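Local coordinates for endo-1,4-beta-xylanase (Pseudoalteromonas haloplanktis, PDB 1H12), which hydrolyses internal beta-1,4 linkages of the xylan backbone, as a cold-adapted endo-xylanase of glycoside hydrolase family 8, at residues Q119-W124 / K180-E185; I205-D210 / H294-Q299; N214-Q219 / N223-V228. One frame throughout, in Å; residues are numbered along the deposited sequence.

Overall arrangement
From the N terminus, contact 1 comes first. It closes a loop of 55 residues by bringing the lead-in to strand 123-128 against the end of helix 168-182. Contact 2 opens after contact 1 has closed. It joins the start of helix 206-215 to the end of helix 283-296 and closes a loop of 83 residues. Contact 3 is nested inside that loop and ties the turn after helix 206-215 to helix 219-243. Contacts 2 and 3 share helix 206-215, and Tyr209 packs on Trp225 and Val228. Contacts 1 and 3 also touch, through Lys180 and Met184 against Tyr224. Contacts 1 and 2 do not touch; their centres are about 23 Å apart.

Contact 1. Residues Q119-W124 / K180-E185; sequences QGVYAW and KNKLME
Val121 meets the base of Lys182 with one methyl, and the two side chains cross at about a right angle. Val121 CG1 lies 3.7 Å from Lys182 CB and 3.9 Å from Lys182 CG. The same methyl is 4.0 Å from Leu183 CD2, so one branch of the valine serves two neighbours. Val121 CG1 stands beside its own backbone N (chi1 -47°), which turns it to the helix end. The lysine chain bends at chi2 (-64°) and is extended from there. This carries it along the Gln119 backbone, with Lys182 CE 3.6 Å from Gln119 O. The Gln119 side chain crosses the lysine at a slant. Lys182 NZ is 3.9 Å from Gln119 OE1 and hydrogen-bonds to Ala116 O. Gln119 NE2 in turn donates to His113 O. The lysine end therefore fastens the loop by a backbone carbonyl. With an alanine in place of this lysine, Ala116 O would probably lose its ammonium donor and Val121 CG1 part of the chain it rests on. Leu183 is the first residue to leave helix 168-182, just before strand 184-185. Its side chain and that of Val121 both reach Glu146 of helix 143-160, whose OE2 accepts the backbone N of Tyr122 as the chain enters strand 123-128.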
loop_
_atom_site.group_PDB
_atom_site.type_symbol
_atom_site.label_atom_id
_atom_site.label_comp_id
_atom_site.label_asym_id
_atom_site.label_seq_id
_atom_site.Cartn_x
_atom_site.Cartn_y
_atom_site.Cartn_z
ATOM N N GLN A 119 -9.964 -8.576 -18.600
ATOM C CA GLN A 119 -11.387 -8.426 -18.268
ATOM C C GLN A 119 -11.605 -8.152 -16.811
ATOM O O GLN A 119 -11.253 -8.968 -15.960
ATOM C CB GLN A 119 -12.153 -9.680 -18.690
ATOM C CG GLN A 119 -12.206 -9.826 -20.215
ATOM C CD GLN A 119 -12.830 -11.112 -20.690
ATOM O OE1 GLN A 119 -13.094 -11.992 -19.898
ATOM N NE2 GLN A 119 -13.045 -11.220 -22.007
ATOM N N GLY A 120 -12.203 -7.004 -16.515
ATOM C CA GLY A 120 -12.502 -6.628 -15.158
ATOM C C GLY A 120 -11.357 -6.196 -14.290
ATOM O O GLY A 120 -11.582 -5.877 -13.130
ATOM N N VAL A 121 -10.124 -6.191 -14.805
ATOM C CA VAL A 121 -9.008 -5.629 -14.042
ATOM C C VAL A 121 -8.976 -4.113 -14.250
ATOM O O VAL A 121 -9.625 -3.603 -15.164
ATOM C CB VAL A 121 -7.645 -6.290 -14.353
ATOM C CG1 VAL A 121 -7.791 -7.826 -14.350
ATOM C CG2 VAL A 121 -7.014 -5.817 -15.632
ATOM N N TYR A 122 -8.221 -3.428 -13.422
ATOM C CA TYR A 122 -8.239 -1.972 -13.387
ATOM C C TYR A 122 -6.974 -1.410 -14.003
ATOM O O TYR A 122 -5.849 -1.667 -13.540
ATOM C CB TYR A 122 -8.468 -1.511 -11.917
ATOM C CG TYR A 122 -9.908 -1.709 -11.483
ATOM C CD1 TYR A 122 -10.468 -2.949 -11.387
ATOM C CD2 TYR A 122 -10.724 -0.608 -11.283
ATOM C CE1 TYR A 122 -11.826 -3.102 -11.128
ATOM C CE2 TYR A 122 -12.052 -0.736 -10.991
ATOM C CZ TYR A 122 -12.635 -1.990 -10.947
ATOM O OH TYR A 122 -13.981 -2.091 -10.756
ATOM N N ALA A 123 -7.159 -0.657 -15.068
ATOM C CA ALA A 123 -6.055 -0.056 -15.832
ATOM C C ALA A 123 -5.223 0.844 -14.932
ATOM O O ALA A 123 -5.740 1.776 -14.326
ATOM C CB ALA A 123 -6.666 0.764 -16.947
ATOM N N TRP A 124 -3.926 0.575 -14.875
ATOM C CA TRP A 124 -3.096 1.210 -13.866
ATOM C C TRP A 124 -2.827 2.671 -14.105
ATOM O O TRP A 124 -2.539 3.389 -13.162
ATOM C CB TRP A 124 -1.810 0.448 -13.605
ATOM C CG TRP A 124 -0.680 0.751 -14.536
ATOM C CD1 TRP A 124 -0.410 0.186 -15.740
ATOM C CD2 TRP A 124 0.390 1.690 -14.292
ATOM N NE1 TRP A 124 0.767 0.691 -16.234
ATOM C CE2 TRP A 124 1.272 1.610 -15.350
ATOM C CE3 TRP A 124 0.683 2.562 -13.255
ATOM C CZ2 TRP A 124 2.459 2.355 -15.401
ATOM C CZ3 TRP A 124 1.807 3.304 -13.292
ATOM C CH2 TRP A 124 2.710 3.190 -14.362
ATOM N N LYS A 180 -8.608 -13.339 -7.821
ATOM C CA LYS A 180 -8.400 -14.758 -7.913
ATOM C C LYS A 180 -8.258 -15.247 -9.349
ATOM O O LYS A 180 -7.382 -16.068 -9.642
ATOM C CB LYS A 180 -9.565 -15.468 -7.196
ATOM C CG LYS A 180 -9.487 -16.971 -7.234
ATOM C CD LYS A 180 -10.614 -17.559 -6.327
ATOM C CE LYS A 180 -10.616 -19.010 -6.245
ATOM N NZ LYS A 180 -11.932 -19.210 -5.455
ATOM N N ASN A 181 -9.118 -14.767 -10.231
ATOM C CA ASN A 181 -9.174 -15.291 -11.583
ATOM C C ASN A 181 -8.184 -14.676 -12.544
ATOM O O ASN A 181 -7.869 -15.319 -13.564
ATOM C CB ASN A 181 -10.574 -15.080 -12.150
ATOM C CG ASN A 181 -11.603 -15.902 -11.483
ATOM O OD1 ASN A 181 -11.340 -16.949 -10.986
ATOM N ND2 ASN A 181 -12.863 -15.396 -11.539
ATOM N N LYS A 182 -7.736 -13.466 -12.289
ATOM C CA LYS A 182 -6.888 -12.741 -13.196
ATOM C C LYS A 182 -5.525 -12.370 -12.667
ATOM O O LYS A 182 -4.616 -12.105 -13.463
ATOM C CB LYS A 182 -7.586 -11.415 -13.631
ATOM C CG LYS A 182 -8.972 -11.587 -14.202
ATOM C CD LYS A 182 -9.089 -12.374 -15.498
ATOM C CE LYS A 182 -10.510 -12.465 -15.978
ATOM N NZ LYS A 182 -10.612 -13.284 -17.211
ATOM N N LEU A 183 -5.371 -12.274 -11.344
ATOM C CA LEU A 183 -4.205 -11.626 -10.748
ATOM C C LEU A 183 -3.423 -12.512 -9.799
ATOM O O LEU A 183 -2.597 -12.007 -9.052
ATOM C CB LEU A 183 -4.573 -10.306 -10.066
ATOM C CG LEU A 183 -5.401 -9.315 -10.916
ATOM C CD1 LEU A 183 -5.735 -8.110 -10.098
ATOM C CD2 LEU A 183 -4.651 -8.942 -12.167
ATOM N N MET A 184 -3.634 -13.823 -9.851
ATOM C CA MET A 184 -2.987 -14.783 -8.974
ATOM C C MET A 184 -2.288 -15.868 -9.793
ATOM O O MET A 184 -2.772 -16.300 -10.848
ATOM C CB MET A 184 -3.979 -15.452 -8.009
ATOM C CG MET A 184 -4.488 -14.556 -6.922
ATOM S SD MET A 184 -3.153 -14.481 -5.641
ATOM C CE MET A 184 -3.853 -13.422 -4.426
ATOM N N GLU A 185 -1.173 -16.341 -9.299
ATOM C CA GLU A 185 -0.542 -17.580 -9.797
ATOM C C GLU A 185 -0.243 -18.433 -8.585
ATOM O O GLU A 185 0.514 -18.066 -7.708
ATOM C CB GLU A 185 0.735 -17.348 -10.563
ATOM C CG GLU A 185 1.233 -18.659 -11.185
ATOM C CD GLU A 185 2.521 -18.590 -11.911
ATOM O OE1 GLU A 185 3.178 -17.585 -12.025
ATOM O OE2 GLU A 185 2.938 -19.658 -12.435
#

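Contact 2. Residues I205-D210 / H294-Q299; sequences IPAFYD and HLMGAQ
Met296 lays its CG on the methyl of Ala207, with Met296 CG 3.6 Å from Ala207 CB. That CG stands beside the methionine's own backbone N (chi1 -73°), which brings it to the alanine. Leu295, the residue before, meets the same methyl with its CB, and Leu295 CB is 4.0 Å from Ala207 CB. The small alanine lets the two chains come close. The CA atoms of Ala207 and Met296 are 6.1 Å apart. Asp210 sits one helical turn beyond Ala207 and continues this face. Asp210 OD2 is 3.9 Å from Met296 CG, a van der Waals contact with a methylene. The charge of that carboxylate is met by Arg233 of helix 219-243 in a salt bridge. The outer end of Met296 is doubtful, because its SD and CE are modelled much closer together than a bond between them allows. Family 8 enzymes are built as an (alpha/alpha)6 barrel, and here the first turn of helix 206-215 rests on the last turn of helix 283-296. Ile205 holds the N-cap position of the former. Gly297 ends the latter with a positive phi (108°), at which a CB would be jammed against the carbonyl O of Met296. Phe399, from a loop near the C terminus, touches both Ala207 and Leu295. Within segment 205-210, Ile205 CG2 lies over the centre of the Phe208 ring, 3.6 Å above its plane.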
loop_
_atom_site.group_PDB
_atom_site.type_symbol
_atom_site.label_atom_id
_atom_site.label_comp_id
_atom_site.label_asym_id
_atom_site.label_seq_id
_atom_site.Cartn_x
_atom_site.Cartn_y
_atom_site.Cartn_z
ATOM N N ILE A 205 0.258 -8.371 1.462
ATOM C CA ILE A 205 -0.286 -7.818 2.704
ATOM C C ILE A 205 -1.034 -8.957 3.352
ATOM O O ILE A 205 -2.255 -9.104 3.172
ATOM C CB ILE A 205 -1.133 -6.584 2.471
ATOM C CG1 ILE A 205 -0.401 -5.610 1.537
ATOM C CG2 ILE A 205 -1.481 -5.956 3.803
ATOM C CD1 ILE A 205 -1.188 -4.523 1.062
ATOM N N PRO A 206 -0.358 -9.821 4.116
ATOM C CA PRO A 206 -0.986 -11.085 4.499
ATOM C C PRO A 206 -2.289 -10.911 5.288
ATOM O O PRO A 206 -3.253 -11.621 5.044
ATOM C CB PRO A 206 0.104 -11.814 5.277
ATOM C CG PRO A 206 1.375 -11.296 4.656
ATOM C CD PRO A 206 1.101 -9.822 4.384
ATOM N N ALA A 207 -2.339 -9.926 6.176
ATOM C CA ALA A 207 -3.518 -9.700 6.982
ATOM C C ALA A 207 -4.716 -9.374 6.132
ATOM O O ALA A 207 -5.854 -9.682 6.532
ATOM C CB ALA A 207 -3.263 -8.606 8.000
ATOM N N PHE A 208 -4.535 -8.690 4.999
ATOM C CA PHE A 208 -5.685 -8.439 4.124
ATOM C C PHE A 208 -6.332 -9.761 3.701
ATOM O O PHE A 208 -7.544 -9.850 3.613
ATOM C CB PHE A 208 -5.302 -7.647 2.863
ATOM C CG PHE A 208 -5.088 -6.167 3.045
ATOM C CD1 PHE A 208 -5.080 -5.557 4.278
ATOM C CD2 PHE A 208 -4.923 -5.378 1.907
ATOM C CE1 PHE A 208 -4.870 -4.185 4.379
ATOM C CE2 PHE A 208 -4.688 -4.042 2.014
ATOM C CZ PHE A 208 -4.656 -3.429 3.242
ATOM N N TYR A 209 -5.515 -10.764 3.391
ATOM C CA TYR A 209 -6.058 -12.028 2.909
ATOM C C TYR A 209 -6.844 -12.727 4.026
ATOM O O TYR A 209 -7.880 -13.351 3.763
ATOM C CB TYR A 209 -4.963 -12.917 2.361
ATOM C CG TYR A 209 -4.032 -12.218 1.385
ATOM C CD1 TYR A 209 -4.478 -11.484 0.314
ATOM C CD2 TYR A 209 -2.668 -12.309 1.585
ATOM C CE1 TYR A 209 -3.592 -10.867 -0.537
ATOM C CE2 TYR A 209 -1.774 -11.674 0.729
ATOM C CZ TYR A 209 -2.217 -10.959 -0.319
ATOM O OH TYR A 209 -1.267 -10.328 -1.102
ATOM N N ASP A 210 -6.362 -12.643 5.278
ATOM C CA ASP A 210 -7.133 -13.184 6.384
ATOM C C ASP A 210 -8.448 -12.465 6.564
ATOM O O ASP A 210 -9.466 -13.095 6.854
ATOM C CB ASP A 210 -6.301 -13.057 7.669
ATOM C CG ASP A 210 -5.186 -14.058 7.769
ATOM O OD1 ASP A 210 -5.518 -15.261 7.646
ATOM O OD2 ASP A 210 -4.027 -13.704 7.970
ATOM N N HIS A 294 0.973 -5.927 13.505
ATOM C CA HIS A 294 -0.031 -5.245 14.317
ATOM C C HIS A 294 -1.360 -5.962 14.238
ATOM O O HIS A 294 -1.992 -6.287 15.263
ATOM C CB HIS A 294 -0.165 -3.794 13.843
ATOM C CG HIS A 294 -1.045 -2.972 14.706
ATOM N ND1 HIS A 294 -1.665 -1.825 14.261
ATOM C CD2 HIS A 294 -1.401 -3.098 16.008
ATOM C CE1 HIS A 294 -2.363 -1.294 15.266
ATOM N NE2 HIS A 294 -2.224 -2.053 16.349
ATOM N N LEU A 295 -1.841 -6.217 13.019
ATOM C CA LEU A 295 -3.182 -6.756 12.829
ATOM C C LEU A 295 -3.278 -8.238 13.130
ATOM O O LEU A 295 -4.333 -8.654 13.627
ATOM C CB LEU A 295 -3.654 -6.468 11.389
ATOM C CG LEU A 295 -4.335 -5.143 11.176
ATOM C CD1 LEU A 295 -5.748 -5.119 11.782
ATOM C CD2 LEU A 295 -3.514 -3.956 11.683
ATOM N N MET A 296 -2.278 -9.038 12.785
ATOM C CA MET A 296 -2.345 -10.480 12.892
ATOM C C MET A 296 -1.331 -11.092 13.859
ATOM O O MET A 296 -1.413 -12.322 14.071
ATOM C CB MET A 296 -2.238 -11.125 11.546
ATOM C CG MET A 296 -3.459 -10.964 10.725
ATOM S SD MET A 296 -4.923 -11.437 11.256
ATOM C CE MET A 296 -4.895 -12.139 11.529
ATOM N N GLY A 297 -0.467 -10.288 14.459
ATOM C CA GLY A 297 0.464 -10.747 15.482
ATOM C C GLY A 297 1.898 -10.786 14.977
ATOM O O GLY A 297 2.177 -11.112 13.829
ATOM N N ALA A 298 2.824 -10.390 15.853
ATOM C CA ALA A 298 4.229 -10.348 15.517
ATOM C C ALA A 298 4.875 -11.689 15.791
ATOM O O ALA A 298 4.811 -12.212 16.921
ATOM C CB ALA A 298 4.914 -9.278 16.327
ATOM N N GLN A 299 5.506 -12.257 14.796
ATOM C CA GLN A 299 6.290 -13.463 14.895
ATOM C C GLN A 299 7.771 -13.110 14.701
ATOM O O GLN A 299 8.130 -11.986 14.389
ATOM C CB GLN A 299 5.849 -14.458 13.850
ATOM C CG GLN A 299 4.382 -14.845 13.839
#

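Contact 3. Residues N214-Q219 / N223-V228; sequences NNVTNQ and NYWRQV
Asn223 N donates to Gln219 O over 3.0 Å, with an N-H...O angle of 173°, in the first turn of helix 219-243. This helix and helix 206-215 run roughly antiparallel and form an alpha-helical hairpin, as expected in the all-helical barrel of family 8. Asn218 is the N-cap, and its side chain caps a backbone N in the first turn. Its ND2 also bonds to Asp221 OD2. The side chains of Gln219 and Asn223 lie side by side and point the same way, with their amide planes 65° apart. Gln219 has its CG opposite the backbone N (chi1 180°) and is extended beyond it, which runs its chain out alongside the asparagine. Asn223 CB is 3.6 Å from Gln219 O. Both residues are exposed and touch a crystal neighbour, so their end positions may partly reflect the lattice. Val216 and Trp225 make the apolar part of the contact. Val216, in the turn, brings its CG1 to 4.3 Å from Trp225 CD1 and approaches the indole obliquely. Leu176 of helix 168-182 touches both of these side chains. Phe212 meets the indole edge-to-face, and Met184 of strand 184-185 packs on it as well. Tyr224, the residue before, places its CD2 over the centre of the Trp225 ring, 3.7 Å above the plane.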
loop_
_atom_site.group_PDB
_atom_site.type_symbol
_atom_site.label_atom_id
_atom_site.label_comp_id
_atom_site.label_asym_id
_atom_site.label_seq_id
_atom_site.Cartn_x
_atom_site.Cartn_y
_atom_site.Cartn_z
ATOM N N ASN A 214 -12.461 -14.003 6.103
ATOM C CA ASN A 214 -13.528 -13.841 7.067
ATOM C C ASN A 214 -14.737 -13.077 6.551
ATOM O O ASN A 214 -15.723 -12.925 7.259
ATOM C CB ASN A 214 -13.003 -13.181 8.323
ATOM C CG ASN A 214 -12.100 -14.078 9.122
ATOM O OD1 ASN A 214 -12.095 -15.328 8.919
ATOM N ND2 ASN A 214 -11.334 -13.487 10.006
ATOM N N ASN A 215 -14.651 -12.565 5.327
ATOM C CA ASN A 215 -15.696 -11.722 4.748
ATOM C C ASN A 215 -16.294 -12.259 3.479
ATOM O O ASN A 215 -17.117 -11.582 2.870
ATOM C CB ASN A 215 -15.190 -10.283 4.605
ATOM C CG ASN A 215 -15.166 -9.575 5.923
ATOM O OD1 ASN A 215 -16.183 -8.953 6.293
ATOM N ND2 ASN A 215 -14.078 -9.672 6.693
ATOM N N VAL A 216 -15.929 -13.475 3.089
ATOM C CA VAL A 216 -16.586 -14.159 1.952
ATOM C C VAL A 216 -17.667 -15.094 2.575
ATOM O O VAL A 216 -17.597 -15.414 3.686
ATOM C CB VAL A 216 -15.588 -14.867 1.060
ATOM C CG1 VAL A 216 -14.722 -13.841 0.360
ATOM C CG2 VAL A 216 -14.768 -15.907 1.802
ATOM N N THR A 217 -18.539 -15.614 1.727
ATOM C CA THR A 217 -19.640 -16.428 2.283
ATOM C C THR A 217 -19.748 -17.773 1.676
ATOM O O THR A 217 -20.848 -18.287 1.690
ATOM C CB THR A 217 -21.016 -15.913 2.117
ATOM O OG1 THR A 217 -21.144 -15.678 0.689
ATOM C CG2 THR A 217 -21.235 -14.559 2.936
ATOM N N ASN A 218 -18.667 -18.372 1.301
ATOM C CA ASN A 218 -18.637 -19.794 0.994
ATOM C C ASN A 218 -17.330 -20.389 1.528
ATOM O O ASN A 218 -16.289 -19.743 1.551
ATOM C CB ASN A 218 -18.858 -20.069 -0.479
ATOM C CG ASN A 218 -17.657 -19.617 -1.411
ATOM O OD1 ASN A 218 -16.746 -20.412 -1.709
ATOM N ND2 ASN A 218 -17.633 -18.315 -1.871
ATOM N N GLN A 219 -17.424 -21.658 1.916
ATOM C CA GLN A 219 -16.304 -22.343 2.537
ATOM C C GLN A 219 -15.105 -22.444 1.615
ATOM O O GLN A 219 -13.954 -22.244 2.096
ATOM C CB GLN A 219 -16.771 -23.757 2.893
ATOM C CG GLN A 219 -15.680 -24.591 3.558
ATOM C CD GLN A 219 -16.125 -26.002 3.865
ATOM O OE1 GLN A 219 -17.147 -26.181 4.557
ATOM N NE2 GLN A 219 -15.384 -26.970 3.395
ATOM N N ASN A 223 -11.367 -20.799 2.671
ATOM C CA ASN A 223 -10.133 -21.566 2.682
ATOM C C ASN A 223 -9.101 -21.045 1.682
ATOM O O ASN A 223 -7.905 -20.959 2.001
ATOM C CB ASN A 223 -10.445 -23.057 2.481
ATOM C CG ASN A 223 -10.997 -23.695 3.709
ATOM O OD1 ASN A 223 -12.264 -23.761 3.929
ATOM N ND2 ASN A 223 -10.141 -24.157 4.502
ATOM N N TYR A 224 -9.566 -20.648 0.518
ATOM C CA TYR A 224 -8.680 -20.081 -0.510
ATOM C C TYR A 224 -7.900 -18.897 0.051
ATOM O O TYR A 224 -6.670 -18.835 -0.038
ATOM C CB TYR A 224 -9.489 -19.663 -1.746
ATOM C CG TYR A 224 -8.653 -19.002 -2.813
ATOM C CD1 TYR A 224 -7.988 -19.757 -3.731
ATOM C CD2 TYR A 224 -8.469 -17.614 -2.822
ATOM C CE1 TYR A 224 -7.190 -19.155 -4.725
ATOM C CE2 TYR A 224 -7.677 -17.015 -3.770
ATOM C CZ TYR A 224 -7.009 -17.767 -4.696
ATOM O OH TYR A 224 -6.208 -17.138 -5.610
ATOM N N TRP A 225 -8.610 -17.940 0.648
ATOM C CA TRP A 225 -7.943 -16.735 1.123
ATOM C C TRP A 225 -7.059 -16.997 2.340
ATOM O O TRP A 225 -6.033 -16.341 2.492
ATOM C CB TRP A 225 -8.939 -15.608 1.340
ATOM C CG TRP A 225 -9.451 -15.078 0.038
ATOM C CD1 TRP A 225 -10.713 -15.199 -0.457
ATOM C CD2 TRP A 225 -8.701 -14.346 -0.958
ATOM N NE1 TRP A 225 -10.790 -14.612 -1.685
ATOM C CE2 TRP A 225 -9.563 -14.062 -2.007
ATOM C CE3 TRP A 225 -7.409 -13.884 -1.036
ATOM C CZ2 TRP A 225 -9.152 -13.395 -3.140
ATOM C CZ3 TRP A 225 -6.982 -13.195 -2.149
ATOM C CH2 TRP A 225 -7.859 -12.972 -3.205
ATOM N N ARG A 226 -7.437 -17.944 3.213
ATOM C CA ARG A 226 -6.553 -18.298 4.304
ATOM C C ARG A 226 -5.249 -18.888 3.771
ATOM O O ARG A 226 -4.178 -18.624 4.308
ATOM C CB ARG A 226 -7.243 -19.352 5.181
ATOM N N GLN A 227 -5.328 -19.694 2.706
ATOM C CA GLN A 227 -4.157 -20.277 2.106
ATOM C C GLN A 227 -3.297 -19.175 1.447
ATOM O O GLN A 227 -2.058 -19.236 1.518
ATOM C CB GLN A 227 -4.569 -21.294 1.076
ATOM C CG GLN A 227 -5.163 -22.554 1.731
ATOM C CD GLN A 227 -6.114 -23.301 0.831
ATOM O OE1 GLN A 227 -6.099 -23.144 -0.388
ATOM N NE2 GLN A 227 -6.945 -24.147 1.444
ATOM N N VAL A 228 -3.928 -18.198 0.801
ATOM C CA VAL A 228 -3.175 -17.064 0.243
ATOM C C VAL A 228 -2.425 -16.368 1.373
ATOM O O VAL A 228 -1.263 -15.985 1.218
ATOM C CB VAL A 228 -4.129 -16.099 -0.501
ATOM C CG1 VAL A 228 -3.403 -14.857 -0.943
ATOM C CG2 VAL A 228 -4.723 -16.771 -1.742
#